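Local coordinates for Rho GTPase activating protein 15 (Homo sapiens, PDB 3BYI) that activates GTP hydrolysis by Rho-type GTPases such as RAC1 through its RhoGAP domain, returning them to the inactive GDP-bound state, at residues P36-Q41 / T93-M98. Residues are numbered along the deposited sequence; the frame is centred on the assembly and turned at random.
Sequences PWFVKQ and TGALKM
Ala-95 and Leu-96 of helix 89-102 meet Phe-38 and Val-39 of helix 37-49. The methyl of Ala-95 points toward the facing helix. Ala-95 CB lies 3.8 Å from Phe-38 CZ, at the far end of the ring. The carbonyl of the same residue also meets this ring: Ala-95 O sits at the ring edge, in its plane, 3.8 Å from Phe-38 CE2. The CG of Phe-38 is anti to its backbone N (chi1 179°), which carries the ring over to the facing helix. Beyond the contact, Phe-38 also touches Leu-69 and Val-73 of helix 63-74, and its ring meets that of Phe-20.

Leu-96 reaches back the other way. Leu-96 CD1 lies 3.8 Å from Val-39 CA, so this methyl meets the backbone of helix 37-49. Leu-96 CD1 also lies 4.0 Å from Val-39 CG2. The two side chains cross at about a right angle. Val-39 packs further on Phe-99 and Phe-100 of helix 89-102.

The segments run roughly antiparallel, at 151°. The axes of 37-41 and 93-98 come within 10.1 Å at their closest approach. This joins two helices of the all-helical RhoGAP domain, away from the predicted arginine finger. No hydrogen bond crosses between the segments, and all four touching residues are buried. The contact is mainly apolar, and van der Waals packing and burial of apolar side chains join the helices here. Ala-95 O meets the slightly positive C-H rim of Phe-38, which is probably mildly favourable.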
loop_
_atom_site.group_PDB
_atom_site.type_symbol
_atom_site.label_atom_id
_atom_site.label_comp_id
_atom_site.label_asym_id
_atom_site.label_seq_id
_atom_site.Cartn_x
_atom_site.Cartn_y
_atom_site.Cartn_z
ATOM N N PRO A 36 4.096 -9.342 2.028
ATOM C CA PRO A 36 5.241 -9.394 1.136
ATOM C C PRO A 36 6.516 -8.783 1.710
ATOM O O PRO A 36 6.506 -7.702 2.286
ATOM C CB PRO A 36 4.784 -8.587 -0.085
ATOM C CG PRO A 36 3.308 -8.607 -0.028
ATOM C CD PRO A 36 2.959 -8.627 1.423
ATOM N N TRP A 37 7.614 -9.486 1.529
ATOM C CA TRP A 37 8.936 -8.990 1.909
ATOM C C TRP A 37 9.213 -7.577 1.404
ATOM O O TRP A 37 9.820 -6.799 2.115
ATOM C CB TRP A 37 10.048 -9.918 1.407
ATOM C CG TRP A 37 10.175 -11.059 2.286
ATOM C CD1 TRP A 37 9.799 -12.341 2.034
ATOM C CD2 TRP A 37 10.646 -11.028 3.618
ATOM N NE1 TRP A 37 10.018 -13.114 3.132
ATOM C CE2 TRP A 37 10.552 -12.336 4.121
ATOM C CE3 TRP A 37 11.150 -10.017 4.440
ATOM C CZ2 TRP A 37 10.981 -12.676 5.407
ATOM C CZ3 TRP A 37 11.546 -10.333 5.712
ATOM C CH2 TRP A 37 11.459 -11.657 6.194
ATOM N N PHE A 38 8.810 -7.263 0.171
ATOM C CA PHE A 38 9.118 -5.950 -0.391
ATOM C C PHE A 38 8.415 -4.834 0.395
ATOM O O PHE A 38 8.970 -3.764 0.583
ATOM C CB PHE A 38 8.744 -5.845 -1.865
ATOM C CG PHE A 38 9.039 -4.469 -2.464
ATOM C CD1 PHE A 38 10.343 -4.021 -2.603
ATOM C CD2 PHE A 38 8.012 -3.636 -2.888
ATOM C CE1 PHE A 38 10.616 -2.775 -3.207
ATOM C CE2 PHE A 38 8.284 -2.415 -3.435
ATOM C CZ PHE A 38 9.585 -1.989 -3.610
ATOM N N VAL A 39 7.185 -5.116 0.842
ATOM C CA VAL A 39 6.437 -4.199 1.659
ATOM C C VAL A 39 7.154 -3.954 3.015
ATOM O O VAL A 39 7.245 -2.832 3.498
ATOM C CB VAL A 39 4.970 -4.693 1.876
ATOM C CG1 VAL A 39 4.231 -3.835 2.963
ATOM C CG2 VAL A 39 4.194 -4.712 0.537
ATOM N N LYS A 40 7.658 -5.017 3.627
ATOM C CA LYS A 40 8.338 -4.874 4.893
ATOM C C LYS A 40 9.702 -4.178 4.727
ATOM O O LYS A 40 10.130 -3.414 5.594
ATOM C CB LYS A 40 8.438 -6.214 5.588
ATOM C CG LYS A 40 7.085 -6.795 5.988
ATOM C CD LYS A 40 7.221 -8.089 6.858
ATOM C CE LYS A 40 7.769 -9.259 6.114
ATOM N NZ LYS A 40 7.738 -10.531 6.938
ATOM N N GLN A 41 10.389 -4.434 3.620
ATOM C CA GLN A 41 11.641 -3.736 3.330
ATOM C C GLN A 41 11.462 -2.230 3.184
ATOM O O GLN A 41 12.309 -1.458 3.623
ATOM C CB GLN A 41 12.234 -4.188 2.017
ATOM C CG GLN A 41 13.236 -5.217 2.150
ATOM C CD GLN A 41 14.069 -5.334 0.916
ATOM O OE1 GLN A 41 13.589 -5.789 -0.117
ATOM N NE2 GLN A 41 15.345 -4.925 1.017
ATOM N N THR A 93 9.116 5.248 -1.004
ATOM C CA THR A 93 7.691 5.431 -0.809
ATOM C C THR A 93 6.948 5.271 -2.122
ATOM O O THR A 93 5.908 4.659 -2.144
ATOM C CB THR A 93 7.326 6.800 -0.252
ATOM O OG1 THR A 93 7.766 7.781 -1.182
ATOM C CG2 THR A 93 7.919 7.034 1.166
ATOM N N GLY A 94 7.488 5.846 -3.206
ATOM C CA GLY A 94 6.897 5.716 -4.534
ATOM C C GLY A 94 6.804 4.287 -5.036
ATOM O O GLY A 94 5.822 3.901 -5.633
ATOM N N ALA A 95 7.821 3.497 -4.755
ATOM C CA ALA A 95 7.863 2.107 -5.176
ATOM C C ALA A 95 6.890 1.279 -4.353
ATOM O O ALA A 95 6.206 0.407 -4.888
ATOM C CB ALA A 95 9.341 1.550 -5.088
ATOM N N LEU A 96 6.779 1.568 -3.062
ATOM C CA LEU A 96 5.773 0.908 -2.217
ATOM C C LEU A 96 4.374 1.174 -2.757
ATOM O O LEU A 96 3.612 0.242 -2.976
ATOM C CB LEU A 96 5.839 1.392 -0.768
ATOM C CG LEU A 96 5.037 0.548 0.233
ATOM C CD1 LEU A 96 5.440 -0.921 0.060
ATOM C CD2 LEU A 96 5.256 1.034 1.738
ATOM N N LYS A 97 4.060 2.438 -3.029
ATOM C CA LYS A 97 2.743 2.788 -3.531
ATOM C C LYS A 97 2.460 2.167 -4.884
ATOM O O LYS A 97 1.344 1.731 -5.146
ATOM C CB LYS A 97 2.579 4.309 -3.615
ATOM C CG LYS A 97 2.450 5.016 -2.250
ATOM C CD LYS A 97 2.175 6.502 -2.437
ATOM C CE LYS A 97 3.332 7.258 -3.098
ATOM N NZ LYS A 97 3.012 8.689 -3.192
ATOM N N MET A 98 3.475 2.160 -5.743
ATOM C CA MET A 98 3.384 1.528 -7.067
ATOM C C MET A 98 3.076 0.031 -6.961
ATOM O O MET A 98 2.343 -0.503 -7.793
ATOM C CB MET A 98 4.696 1.722 -7.865
ATOM C CG MET A 98 4.657 1.109 -9.237
ATOM S SD MET A 98 6.093 1.410 -10.283
ATOM C CE MET A 98 5.720 3.112 -10.767
#